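Local atomic coordinates of 39 kDa initiator binding protein (Trichomonas vaginalis, PDB entry 1Q87), a protein that binds the initiator (Inr) element of core promoters and is represented here by its C-domain, one part of the longer protein. Residues M22-S27 against E154-I159; K38-W43 against K93-L98; R45-T50 against D57-K62; E79-I84 against T110-I115. One frame throughout, in Å; residues are numbered along the deposited sequence.

Contact 1 of 4, residues M22-S27 against E154-I159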
loop_
_atom_site.group_PDB
_atom_site.type_symbol
_atom_site.label_atom_id
_atom_site.label_comp_id
_atom_site.label_asym_id
_atom_site.label_seq_id
_atom_site.Cartn_x
_atom_site.Cartn_y
_atom_site.Cartn_z
ATOM N N MET A 22 6.655 2.290 -14.588
ATOM C CA MET A 22 5.870 2.392 -13.361
ATOM C C MET A 22 4.697 3.357 -13.431
ATOM O O MET A 22 4.856 4.541 -13.668
ATOM C CB MET A 22 6.769 2.812 -12.197
ATOM C CG MET A 22 6.028 2.952 -10.865
ATOM S SD MET A 22 6.874 4.037 -9.670
ATOM C CE MET A 22 8.305 3.073 -9.275
ATOM N N CYS A 23 3.508 2.835 -13.193
ATOM C CA CYS A 23 2.319 3.649 -13.214
ATOM C C CYS A 23 1.251 2.944 -12.372
ATOM O O CYS A 23 1.237 1.726 -12.272
ATOM C CB CYS A 23 1.859 3.834 -14.661
ATOM S SG CYS A 23 0.750 5.213 -14.845
ATOM N N ILE A 24 0.348 3.686 -11.754
ATOM C CA ILE A 24 -0.637 2.989 -10.961
ATOM C C ILE A 24 -1.658 2.382 -11.904
ATOM O O ILE A 24 -1.888 2.907 -12.995
ATOM C CB ILE A 24 -1.310 3.928 -9.959
ATOM C CG1 ILE A 24 -1.838 5.163 -10.672
ATOM C CG2 ILE A 24 -0.297 4.310 -8.882
ATOM C CD1 ILE A 24 -2.963 5.879 -9.894
ATOM N N GLY A 25 -2.244 1.263 -11.484
ATOM C CA GLY A 25 -3.234 0.576 -12.292
ATOM C C GLY A 25 -4.633 0.712 -11.720
ATOM O O GLY A 25 -4.834 1.343 -10.680
ATOM N N ASN A 26 -5.590 0.096 -12.408
ATOM C CA ASN A 26 -6.997 0.122 -12.055
ATOM C C ASN A 26 -7.391 1.556 -11.809
ATOM O O ASN A 26 -8.265 1.836 -10.970
ATOM C CB ASN A 26 -7.274 -0.725 -10.805
ATOM C CG ASN A 26 -8.652 -1.427 -10.864
ATOM O OD1 ASN A 26 -8.985 -2.271 -10.024
ATOM N ND2 ASN A 26 -9.435 -1.085 -11.871
ATOM N N SER A 27 -6.776 2.445 -12.596
ATOM C CA SER A 27 -6.985 3.887 -12.462
ATOM C C SER A 27 -7.280 4.551 -13.784
ATOM O O SER A 27 -6.633 4.225 -14.778
ATOM C CB SER A 27 -5.710 4.554 -11.899
ATOM O OG SER A 27 -5.294 3.933 -10.703
ATOM N N GLU A 154 3.309 -1.476 -11.030
ATOM C CA GLU A 154 1.941 -0.996 -10.836
ATOM C C GLU A 154 1.868 -1.032 -9.289
ATOM O O GLU A 154 1.149 -1.839 -8.688
ATOM C CB GLU A 154 0.998 -2.004 -11.502
ATOM C CG GLU A 154 -0.471 -1.592 -11.622
ATOM C CD GLU A 154 -1.193 -2.406 -12.698
ATOM O OE1 GLU A 154 -2.431 -2.519 -12.651
ATOM O OE2 GLU A 154 -0.514 -2.932 -13.602
ATOM N N PRO A 155 2.621 -0.131 -8.636
ATOM C CA PRO A 155 2.714 -0.039 -7.176
ATOM C C PRO A 155 1.492 -0.025 -6.254
ATOM O O PRO A 155 1.671 -0.325 -5.089
ATOM C CB PRO A 155 3.673 1.133 -6.939
ATOM C CG PRO A 155 3.720 1.873 -8.213
ATOM C CD PRO A 155 2.906 1.158 -9.263
ATOM N N ASN A 156 0.284 0.292 -6.739
ATOM C CA ASN A 156 -0.924 0.256 -5.901
ATOM C C ASN A 156 -1.566 -1.125 -6.029
ATOM O O ASN A 156 -2.647 -1.370 -5.494
ATOM C CB ASN A 156 -1.960 1.313 -6.343
ATOM C CG ASN A 156 -2.437 1.109 -7.773
ATOM O OD1 ASN A 156 -1.663 0.699 -8.645
ATOM N ND2 ASN A 156 -3.712 1.431 -8.036
ATOM N N CYS A 157 -0.908 -2.036 -6.733
ATOM C CA CYS A 157 -1.474 -3.372 -6.913
ATOM C C CYS A 157 -0.785 -4.413 -6.044
ATOM O O CYS A 157 0.403 -4.693 -6.210
ATOM C CB CYS A 157 -1.368 -3.809 -8.392
ATOM S SG CYS A 157 -1.978 -5.509 -8.720
ATOM N N LEU A 158 -1.530 -4.987 -5.111
ATOM C CA LEU A 158 -0.969 -6.026 -4.258
ATOM C C LEU A 158 -1.199 -7.380 -4.951
ATOM O O LEU A 158 -2.324 -7.750 -5.287
ATOM C CB LEU A 158 -1.645 -6.028 -2.873
ATOM C CG LEU A 158 -1.331 -7.240 -1.969
ATOM C CD1 LEU A 158 0.135 -7.162 -1.538
ATOM C CD2 LEU A 158 -2.293 -7.301 -0.732
ATOM N N ILE A 159 -0.130 -8.120 -5.180
ATOM C CA ILE A 159 -0.276 -9.423 -5.814
ATOM C C ILE A 159 -0.250 -10.447 -4.684
ATOM O O ILE A 159 0.582 -10.321 -3.800
ATOM C CB ILE A 159 0.891 -9.703 -6.781
ATOM C CG1 ILE A 159 0.916 -8.667 -7.899
ATOM C CG2 ILE A 159 0.757 -11.103 -7.372
ATOM C CD1 ILE A 159 2.147 -8.823 -8.795
#
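Asn-156, Pro-155 and Glu-154 lay the start of a beta turn against the loop segment 22-27, and the carboxamide of Asn-156 reads both polar groups of Gly-25. Its OD1 accepts from Gly-25 N at 3.0 Å, while its ND2 donates to Gly-25 O at 2.9 Å along a nearly straight line, 174° at the hydrogen, with the oxygen lying in the plane of the amide. These two bonds, with a further one from ND2 to Asn-171 O, fix the rotation of the carboxamide. CG stands between the backbone N and the carbonyl carbon of Asn-156 (chi1 61°), which sends the amide across to the glycine. Gly-25 O is gripped twice, because Ser-27 OG donates to it from the opposite face of its plane.

Pro-155 turns its ring to Met-22, CG to CG 3.7 Å. Beside it, the CA of Glu-154 points its hydrogen almost straight at Cys-23 O, 3.2 Å away. The extended side chain of Glu-154 passes over Gly-25, with OE1 3.2 Å from Gly-25 CA, and its carboxylate is bonded to Trp-170 NE1.

The turn is of type I, from Glu-154 to Cys-157, closed by Cys-157 N to Glu-154 O, and it leads into strand 157-162. The contact thereby joins the loop before helix 29-47 to the five-stranded antiparallel sheet, with Ala-103 of helix 95-105 against Ile-24 and Pro-155, and Trp-170 of strand 165-171 beside Asn-156.

Contact 2 of 4, residues K38-W43 against K93-L98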
loop_
_atom_site.group_PDB
_atom_site.type_symbol
_atom_site.label_atom_id
_atom_site.label_comp_id
_atom_site.label_asym_id
_atom_site.label_seq_id
_atom_site.Cartn_x
_atom_site.Cartn_y
_atom_site.Cartn_z
ATOM N N LYS A 38 0.015 14.878 -7.466
ATOM C CA LYS A 38 0.212 14.866 -6.027
ATOM C C LYS A 38 1.604 14.430 -5.642
ATOM O O LYS A 38 2.206 15.011 -4.755
ATOM C CB LYS A 38 -0.785 13.946 -5.313
ATOM C CG LYS A 38 -1.911 14.660 -4.646
ATOM C CD LYS A 38 -1.466 15.639 -3.578
ATOM C CE LYS A 38 -2.612 16.621 -3.309
ATOM N NZ LYS A 38 -2.424 17.394 -2.054
ATOM N N VAL A 39 2.090 13.367 -6.270
ATOM C CA VAL A 39 3.411 12.863 -5.953
ATOM C C VAL A 39 4.437 13.994 -6.145
ATOM O O VAL A 39 5.322 14.183 -5.294
ATOM C CB VAL A 39 3.795 11.649 -6.834
ATOM C CG1 VAL A 39 5.224 11.182 -6.473
ATOM C CG2 VAL A 39 2.782 10.463 -6.636
ATOM N N ASP A 40 4.313 14.732 -7.249
ATOM C CA ASP A 40 5.200 15.864 -7.537
ATOM C C ASP A 40 5.141 16.882 -6.404
ATOM O O ASP A 40 6.150 17.255 -5.833
ATOM C CB ASP A 40 4.790 16.562 -8.831
ATOM C CG ASP A 40 5.080 15.725 -10.074
ATOM O OD1 ASP A 40 6.118 15.016 -10.098
ATOM O OD2 ASP A 40 4.274 15.802 -11.031
ATOM N N GLU A 41 3.950 17.333 -6.067
ATOM C CA GLU A 41 3.800 18.284 -4.971
ATOM C C GLU A 41 4.500 17.838 -3.673
ATOM O O GLU A 41 5.303 18.581 -3.076
ATOM C CB GLU A 41 2.314 18.516 -4.668
ATOM C CG GLU A 41 2.058 19.306 -3.379
ATOM C CD GLU A 41 0.603 19.206 -2.886
ATOM O OE1 GLU A 41 -0.321 19.243 -3.727
ATOM O OE2 GLU A 41 0.386 19.104 -1.652
ATOM N N ILE A 42 4.212 16.622 -3.230
ATOM C CA ILE A 42 4.785 16.147 -1.976
ATOM C C ILE A 42 6.297 15.953 -2.018
ATOM O O ILE A 42 6.999 16.192 -1.023
ATOM C CB ILE A 42 4.074 14.861 -1.541
ATOM C CG1 ILE A 42 2.585 15.171 -1.300
ATOM C CG2 ILE A 42 4.746 14.260 -0.346
ATOM C CD1 ILE A 42 1.782 13.968 -0.854
ATOM N N TRP A 43 6.802 15.531 -3.175
ATOM C CA TRP A 43 8.231 15.311 -3.333
ATOM C C TRP A 43 8.944 16.665 -3.192
ATOM O O TRP A 43 9.962 16.779 -2.502
ATOM C CB TRP A 43 8.518 14.706 -4.712
ATOM C CG TRP A 43 9.977 14.648 -5.019
ATOM C CD1 TRP A 43 10.667 15.488 -5.847
ATOM C CD2 TRP A 43 10.949 13.766 -4.438
ATOM N NE1 TRP A 43 12.016 15.186 -5.814
ATOM C CE2 TRP A 43 12.217 14.134 -4.958
ATOM C CE3 TRP A 43 10.875 12.695 -3.536
ATOM C CZ2 TRP A 43 13.399 13.477 -4.606
ATOM C CZ3 TRP A 43 12.048 12.035 -3.181
ATOM C CH2 TRP A 43 13.298 12.428 -3.720
ATOM N N LYS A 93 17.091 7.858 -2.379
ATOM C CA LYS A 93 15.739 7.661 -2.879
ATOM C C LYS A 93 15.376 8.709 -3.880
ATOM O O LYS A 93 15.997 9.773 -3.913
ATOM C CB LYS A 93 14.730 7.665 -1.698
ATOM C CG LYS A 93 14.264 6.251 -1.223
ATOM C CD LYS A 93 15.375 5.229 -1.014
ATOM C CE LYS A 93 14.954 3.976 -0.234
ATOM N NZ LYS A 93 14.382 2.812 -1.036
ATOM N N SER A 94 14.375 8.417 -4.709
ATOM C CA SER A 94 13.965 9.379 -5.707
ATOM C C SER A 94 12.455 9.529 -5.731
ATOM O O SER A 94 11.744 8.872 -4.963
ATOM C CB SER A 94 14.487 8.975 -7.098
ATOM O OG SER A 94 13.650 8.023 -7.730
ATOM N N LYS A 95 11.968 10.386 -6.621
ATOM C CA LYS A 95 10.552 10.632 -6.706
ATOM C C LYS A 95 9.857 9.286 -6.917
ATOM O O LYS A 95 8.904 8.978 -6.230
ATOM C CB LYS A 95 10.214 11.601 -7.864
ATOM C CG LYS A 95 8.915 12.399 -7.615
ATOM C CD LYS A 95 8.278 13.090 -8.850
ATOM C CE LYS A 95 9.296 13.680 -9.819
ATOM N NZ LYS A 95 9.782 12.617 -10.772
ATOM N N ALA A 96 10.348 8.478 -7.849
ATOM C CA ALA A 96 9.720 7.195 -8.106
ATOM C C ALA A 96 9.547 6.378 -6.815
ATOM O O ALA A 96 8.620 5.582 -6.729
ATOM C CB ALA A 96 10.512 6.399 -9.139
ATOM N N ASP A 97 10.415 6.557 -5.823
ATOM C CA ASP A 97 10.242 5.813 -4.550
ATOM C C ASP A 97 9.017 6.364 -3.788
ATOM O O ASP A 97 8.226 5.587 -3.227
ATOM C CB ASP A 97 11.492 5.931 -3.692
ATOM C CG ASP A 97 12.714 5.312 -4.376
ATOM O OD1 ASP A 97 12.686 4.086 -4.630
ATOM O OD2 ASP A 97 13.692 6.033 -4.681
ATOM N N LEU A 98 8.850 7.692 -3.791
ATOM C CA LEU A 98 7.705 8.309 -3.136
ATOM C C LEU A 98 6.454 7.849 -3.891
ATOM O O LEU A 98 5.445 7.505 -3.274
ATOM C CB LEU A 98 7.791 9.838 -3.187
ATOM C CG LEU A 98 7.458 10.783 -2.003
ATOM C CD1 LEU A 98 6.626 11.940 -2.496
ATOM C CD2 LEU A 98 6.727 10.100 -0.903
#
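A strand-to-helix junction, where strand 92-94 passes into helix 95-105, packs here on the flank of helix 29-47, with Ser-94 at the N-cap position of the second helix. Trp-43 carries the contact. Its CG lies anti to the backbone N (chi1 171°), swinging the indole out along the junction, and one face of the ring system receives the backbone of Ser-94 and Lys-95 together with the first part of the lysine side chain. Lys-95 CG sits over the five-membered ring, 4.0 Å from its centroid and 27° off the normal, a CH-pi contact. Farther along the same ring system, Ser-94 C comes to 3.6 Å from Trp-43 CZ3.

Beyond CG the lysine chain bends at its last two torsions and runs past Asp-40, whose OD1 is 3.2 Å from Lys-95 CD. The ammonium NZ stays 4.4 Å from that oxygen, close enough for attraction but beyond a salt bridge, and has a long, weak ion pair with Asp-51.

Leu-98 points toward helix 29-47 and puts CD1 among Val-39, Ile-42 and Trp-43, 3.7 Å from Ile-42 CG2 and 4.0 Å from Trp-43 CB. The indole NE1 is satisfied by Asp-51 O. Helix 56-67 completes the surroundings, bringing Leu-59 to Trp-43 and Phe-67 to Ile-42, while strand 92-94 pairs with strand 53-55 through Lys-93 and Val-54.

Contact 3 of 4, residues R45-T50 against D57-K62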
loop_
_atom_site.group_PDB
_atom_site.type_symbol
_atom_site.label_atom_id
_atom_site.label_comp_id
_atom_site.label_asym_id
_atom_site.label_seq_id
_atom_site.Cartn_x
_atom_site.Cartn_y
_atom_site.Cartn_z
ATOM N N ARG A 45 7.740 19.467 -1.757
ATOM C CA ARG A 45 7.645 19.977 -0.395
ATOM C C ARG A 45 8.627 19.259 0.531
ATOM O O ARG A 45 9.061 19.814 1.528
ATOM C CB ARG A 45 6.231 19.787 0.148
ATOM C CG ARG A 45 5.155 20.410 -0.727
ATOM C CD ARG A 45 3.796 19.760 -0.487
ATOM N NE ARG A 45 3.428 19.859 0.912
ATOM C CZ ARG A 45 3.148 21.006 1.510
ATOM N NH1 ARG A 45 3.189 22.138 0.816
ATOM N NH2 ARG A 45 2.847 21.025 2.800
ATOM N N LEU A 46 8.990 18.026 0.202
ATOM C CA LEU A 46 9.905 17.282 1.056
ATOM C C LEU A 46 11.395 17.491 0.745
ATOM O O LEU A 46 12.248 17.372 1.620
ATOM C CB LEU A 46 9.583 15.777 0.975
ATOM C CG LEU A 46 8.321 15.146 1.595
ATOM C CD1 LEU A 46 8.378 13.604 1.535
ATOM C CD2 LEU A 46 8.250 15.545 3.042
ATOM N N THR A 47 11.692 17.807 -0.501
ATOM C CA THR A 47 13.061 17.949 -0.981
ATOM C C THR A 47 13.388 19.332 -1.614
ATOM O O THR A 47 14.535 19.599 -1.932
ATOM C CB THR A 47 13.352 16.861 -2.087
ATOM O OG1 THR A 47 12.584 17.177 -3.267
ATOM C CG2 THR A 47 12.965 15.430 -1.616
ATOM N N GLN A 48 12.383 20.189 -1.798
ATOM C CA GLN A 48 12.560 21.507 -2.435
ATOM C C GLN A 48 13.318 21.284 -3.721
ATOM O O GLN A 48 14.140 22.112 -4.126
ATOM C CB GLN A 48 13.366 22.473 -1.558
ATOM C CG GLN A 48 12.685 22.914 -0.265
ATOM C CD GLN A 48 12.797 21.859 0.801
ATOM O OE1 GLN A 48 13.900 21.520 1.233
ATOM N NE2 GLN A 48 11.664 21.319 1.225
ATOM N N LYS A 49 13.022 20.171 -4.374
ATOM C CA LYS A 49 13.723 19.789 -5.599
ATOM C C LYS A 49 12.715 19.095 -6.492
ATOM O O LYS A 49 12.065 18.181 -6.024
ATOM C CB LYS A 49 14.854 18.833 -5.194
ATOM C CG LYS A 49 15.815 18.446 -6.270
ATOM C CD LYS A 49 17.170 18.079 -5.663
ATOM C CE LYS A 49 17.076 16.981 -4.633
ATOM N NZ LYS A 49 18.426 16.645 -4.064
ATOM N N THR A 50 12.575 19.512 -7.755
ATOM C CA THR A 50 11.578 18.894 -8.661
ATOM C C THR A 50 11.825 17.437 -9.004
ATOM O O THR A 50 10.901 16.721 -9.408
ATOM C CB THR A 50 11.433 19.619 -10.031
ATOM O OG1 THR A 50 12.718 20.022 -10.511
ATOM C CG2 THR A 50 10.511 20.806 -9.919
ATOM N N ASP A 57 18.060 8.520 4.470
ATOM C CA ASP A 57 17.614 9.012 5.763
ATOM C C ASP A 57 16.897 10.347 5.723
ATOM O O ASP A 57 15.939 10.557 6.460
ATOM C CB ASP A 57 18.793 9.087 6.722
ATOM C CG ASP A 57 19.172 7.724 7.269
ATOM O OD1 ASP A 57 20.249 7.626 7.896
ATOM O OD2 ASP A 57 18.393 6.753 7.071
ATOM N N PHE A 58 17.359 11.249 4.868
ATOM C CA PHE A 58 16.739 12.547 4.744
ATOM C C PHE A 58 15.281 12.469 4.243
ATOM O O PHE A 58 14.411 13.194 4.747
ATOM C CB PHE A 58 17.595 13.405 3.819
ATOM C CG PHE A 58 17.013 14.752 3.517
ATOM C CD1 PHE A 58 16.163 14.935 2.431
ATOM C CD2 PHE A 58 17.329 15.838 4.300
ATOM C CE1 PHE A 58 15.636 16.190 2.123
ATOM C CE2 PHE A 58 16.806 17.081 4.001
ATOM C CZ PHE A 58 15.959 17.257 2.906
ATOM N N LEU A 59 15.025 11.585 3.271
ATOM C CA LEU A 59 13.695 11.426 2.705
ATOM C C LEU A 59 12.732 10.845 3.717
ATOM O O LEU A 59 11.620 11.338 3.897
ATOM C CB LEU A 59 13.711 10.505 1.492
ATOM C CG LEU A 59 12.291 10.315 0.972
ATOM C CD1 LEU A 59 11.888 11.605 0.326
ATOM C CD2 LEU A 59 12.165 9.182 -0.015
ATOM N N ILE A 60 13.172 9.779 4.359
ATOM C CA ILE A 60 12.374 9.101 5.340
ATOM C C ILE A 60 12.045 10.043 6.502
ATOM O O ILE A 60 10.935 10.064 7.007
ATOM C CB ILE A 60 13.139 7.854 5.820
ATOM C CG1 ILE A 60 13.243 6.865 4.656
ATOM C CG2 ILE A 60 12.469 7.217 7.040
ATOM C CD1 ILE A 60 13.791 5.504 5.046
ATOM N N GLU A 61 13.012 10.853 6.900
ATOM C CA GLU A 61 12.832 11.785 8.008
ATOM C C GLU A 61 11.795 12.847 7.631
ATOM O O GLU A 61 10.871 13.086 8.391
ATOM C CB GLU A 61 14.186 12.417 8.360
ATOM C CG GLU A 61 14.440 12.631 9.830
ATOM C CD GLU A 61 14.598 14.101 10.190
ATOM O OE1 GLU A 61 14.902 14.386 11.374
ATOM O OE2 GLU A 61 14.415 14.966 9.298
ATOM N N LYS A 62 11.939 13.479 6.465
ATOM C CA LYS A 62 10.956 14.485 6.040
ATOM C C LYS A 62 9.589 13.852 5.854
ATOM O O LYS A 62 8.573 14.414 6.280
ATOM C CB LYS A 62 11.344 15.161 4.727
ATOM C CG LYS A 62 12.657 15.965 4.791
ATOM C CD LYS A 62 12.651 16.881 5.989
ATOM C CE LYS A 62 13.970 17.602 6.182
ATOM N NZ LYS A 62 13.938 18.397 7.443
#
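Leu-46, in the last turn of helix 29-47, leans on Lys-62 and Leu-59 of helix 56-67. Its CB starts 4.2 Å from Lys-62 CB. From there CG turns away from the carbonyl carbon to lie beside the backbone N (chi1 -71°), and the branch divides the work between two partners. CD2 settles on Lys-62, 3.4 Å from its backbone O and 3.5 Å from its CB. CD1 reaches the other way along that helix to Leu-59 CD1, at 4.2 Å. The leucine and lysine side chains run antiparallel alongside one another, and Lys-62 CG lies 3.5 Å from Leu-46 O.

The two helices are consecutive in the chain, joined by a short connection that contains strand 53-55, and the first helix ends here: Gln-48 leaves the helical conformation with a positive phi of 50°. Phe-58 takes its place next to this helix end. The CA of Thr-47 approaches its ring edge-on, and CE1 is 3.6 Å from Leu-46 O. Lys-62 CG lies over one face of the same ring, off-centre. Thr-47 OG1 bonds back to Trp-43 O, one turn earlier, while its CG2 lies beside Leu-59 CD1.

Contact 4 of 4, residues E79-I84 against T110-I115; sequences EVISAI and TIMLKI
Val-80 and Ile-84, one turn apart on helix 74-84, meet Ile-115 of helix 111-123 in an apolar helix-helix contact of the mainly helical part of the C-domain. The short helical segments cross at 64° and their axes come no nearer than 12.0 Å, so the space between them is bridged by side-chain ends, without any hydrogen bond across.

Ile-115 is the bump that enters the hollow between Val-80 and Ile-84: its CG2 and CD1 each lie 3.9 Å from Val-80 CG1, so the valine methyl sits against the two branch ends of the isoleucine, while CD1 also faces Ile-84. Val-80 and Ile-115 reach toward each other tip to tip, as do Ile-84 and Ile-115.

Met-112, one turn before Ile-115, fills the hollow between Val-80 and Ile-81. Bends at chi2 (-77°) and chi3 (129°) fold its thioether back toward the first helix, where CE rests 4.2 Å from Val-80 CG1 and 4.1 Å from Ile-81 CG1. The methionine chain runs roughly perpendicular to that of Ile-81. Phe-101 and Phe-105 of helix 95-105 close in on Ile-84 and Ile-115 respectively. The closest approach between the two segments is made by two methyls, Ile-84 CD1 and Ile-115 CD1, 3.3 Å apart.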
loop_
_atom_site.group_PDB
_atom_site.type_symbol
_atom_site.label_atom_id
_atom_site.label_comp_id
_atom_site.label_asym_id
_atom_site.label_seq_id
_atom_site.Cartn_x
_atom_site.Cartn_y
_atom_site.Cartn_z
ATOM N N GLU A 79 10.544 4.357 11.558
ATOM C CA GLU A 79 10.799 2.941 11.469
ATOM C C GLU A 79 9.843 2.291 10.479
ATOM O O GLU A 79 10.247 1.454 9.688
ATOM C CB GLU A 79 10.683 2.290 12.853
ATOM C CG GLU A 79 11.476 3.039 13.922
ATOM C CD GLU A 79 11.989 2.159 15.068
ATOM O OE1 GLU A 79 11.645 0.947 15.116
ATOM O OE2 GLU A 79 12.742 2.706 15.923
ATOM N N VAL A 80 8.581 2.700 10.503
ATOM C CA VAL A 80 7.599 2.103 9.630
ATOM C C VAL A 80 7.952 2.371 8.168
ATOM O O VAL A 80 8.004 1.459 7.345
ATOM C CB VAL A 80 6.209 2.680 9.889
ATOM C CG1 VAL A 80 5.208 2.165 8.822
ATOM C CG2 VAL A 80 5.738 2.280 11.270
ATOM N N ILE A 81 8.171 3.640 7.848
ATOM C CA ILE A 81 8.494 4.023 6.494
ATOM C C ILE A 81 9.790 3.353 5.996
ATOM O O ILE A 81 9.849 2.830 4.880
ATOM C CB ILE A 81 8.593 5.558 6.399
ATOM C CG1 ILE A 81 7.206 6.156 6.685
ATOM C CG2 ILE A 81 9.048 5.987 4.990
ATOM C CD1 ILE A 81 7.168 7.690 6.807
ATOM N N SER A 82 10.815 3.354 6.834
ATOM C CA SER A 82 12.082 2.766 6.459
ATOM C C SER A 82 11.920 1.286 6.090
ATOM O O SER A 82 12.607 0.810 5.179
ATOM C CB SER A 82 13.085 2.920 7.583
ATOM O OG SER A 82 14.255 2.197 7.272
ATOM N N ALA A 83 11.013 0.582 6.782
ATOM C CA ALA A 83 10.749 -0.833 6.535
ATOM C C ALA A 83 9.959 -1.051 5.277
ATOM O O ALA A 83 10.108 -2.072 4.632
ATOM C CB ALA A 83 10.008 -1.457 7.694
ATOM N N ILE A 84 9.090 -0.118 4.943
ATOM C CA ILE A 84 8.328 -0.265 3.731
ATOM C C ILE A 84 9.185 0.088 2.509
ATOM O O ILE A 84 9.134 -0.611 1.471
ATOM C CB ILE A 84 7.029 0.573 3.799
ATOM C CG1 ILE A 84 6.137 -0.003 4.887
ATOM C CG2 ILE A 84 6.237 0.485 2.494
ATOM C CD1 ILE A 84 4.946 0.866 5.210
ATOM N N THR A 110 -4.202 9.712 5.218
ATOM C CA THR A 110 -4.445 8.556 6.078
ATOM C C THR A 110 -3.438 7.416 5.872
ATOM O O THR A 110 -3.688 6.258 6.224
ATOM C CB THR A 110 -5.931 8.067 5.905
ATOM O OG1 THR A 110 -6.206 7.797 4.528
ATOM C CG2 THR A 110 -6.921 9.203 6.392
ATOM N N ILE A 111 -2.247 7.765 5.402
ATOM C CA ILE A 111 -1.298 6.736 5.095
ATOM C C ILE A 111 -1.003 5.737 6.184
ATOM O O ILE A 111 -0.891 4.525 5.937
ATOM C CB ILE A 111 0.007 7.333 4.545
ATOM C CG1 ILE A 111 0.940 6.192 4.132
ATOM C CG2 ILE A 111 0.648 8.293 5.547
ATOM C CD1 ILE A 111 1.244 6.206 2.683
ATOM N N MET A 112 -0.900 6.224 7.402
ATOM C CA MET A 112 -0.585 5.340 8.503
ATOM C C MET A 112 -1.752 4.458 8.919
ATOM O O MET A 112 -1.569 3.457 9.580
ATOM C CB MET A 112 -0.080 6.182 9.652
ATOM C CG MET A 112 1.260 6.800 9.329
ATOM S SD MET A 112 2.568 5.601 9.493
ATOM C CE MET A 112 3.326 5.781 8.034
ATOM N N LEU A 113 -2.963 4.816 8.515
ATOM C CA LEU A 113 -4.098 3.978 8.861
ATOM C C LEU A 113 -4.065 2.795 7.927
ATOM O O LEU A 113 -4.158 1.651 8.399
ATOM C CB LEU A 113 -5.426 4.724 8.708
ATOM C CG LEU A 113 -5.553 5.932 9.639
ATOM C CD1 LEU A 113 -6.940 6.592 9.432
ATOM C CD2 LEU A 113 -5.332 5.476 11.101
ATOM N N LYS A 114 -3.914 3.059 6.617
ATOM C CA LYS A 114 -3.855 1.974 5.630
ATOM C C LYS A 114 -2.744 1.000 5.986
ATOM O O LYS A 114 -2.950 -0.225 5.995
ATOM C CB LYS A 114 -3.644 2.516 4.218
ATOM C CG LYS A 114 -4.798 3.430 3.782
ATOM C CD LYS A 114 -5.010 3.432 2.291
ATOM C CE LYS A 114 -6.096 4.363 1.896
ATOM N NZ LYS A 114 -5.981 4.604 0.424
ATOM N N ILE A 115 -1.598 1.541 6.368
ATOM C CA ILE A 115 -0.476 0.686 6.715
ATOM C C ILE A 115 -0.816 -0.230 7.862
ATOM O O ILE A 115 -0.677 -1.447 7.740
ATOM C CB ILE A 115 0.826 1.498 7.054
ATOM C CG1 ILE A 115 1.418 2.128 5.774
ATOM C CG2 ILE A 115 1.842 0.587 7.746
ATOM C CD1 ILE A 115 2.616 3.026 6.021
#

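Overall arrangement
Contacts 2, 3 and 4 lie in the helical part of the domain, while contact 1 ties its N-terminal end to the five-stranded sheet and closes a chain loop in which the other three are nested. Contacts 2 and 3 are the nearest neighbours, with centres about 9 Å apart; both use helix 29-47, and Leu-59 CD1 lies 3.5 Å from Trp-43 CZ3. Contact 3 passes to contact 4 through Ile-60, whose CD1 is 3.5 Å from Ser-82 CA. Contacts 1 and 2 touch where Met-22 CE meets Ala-96 O at 3.6 Å. Contacts 1 and 4 do not touch, their nearest atoms being about 9 Å apart.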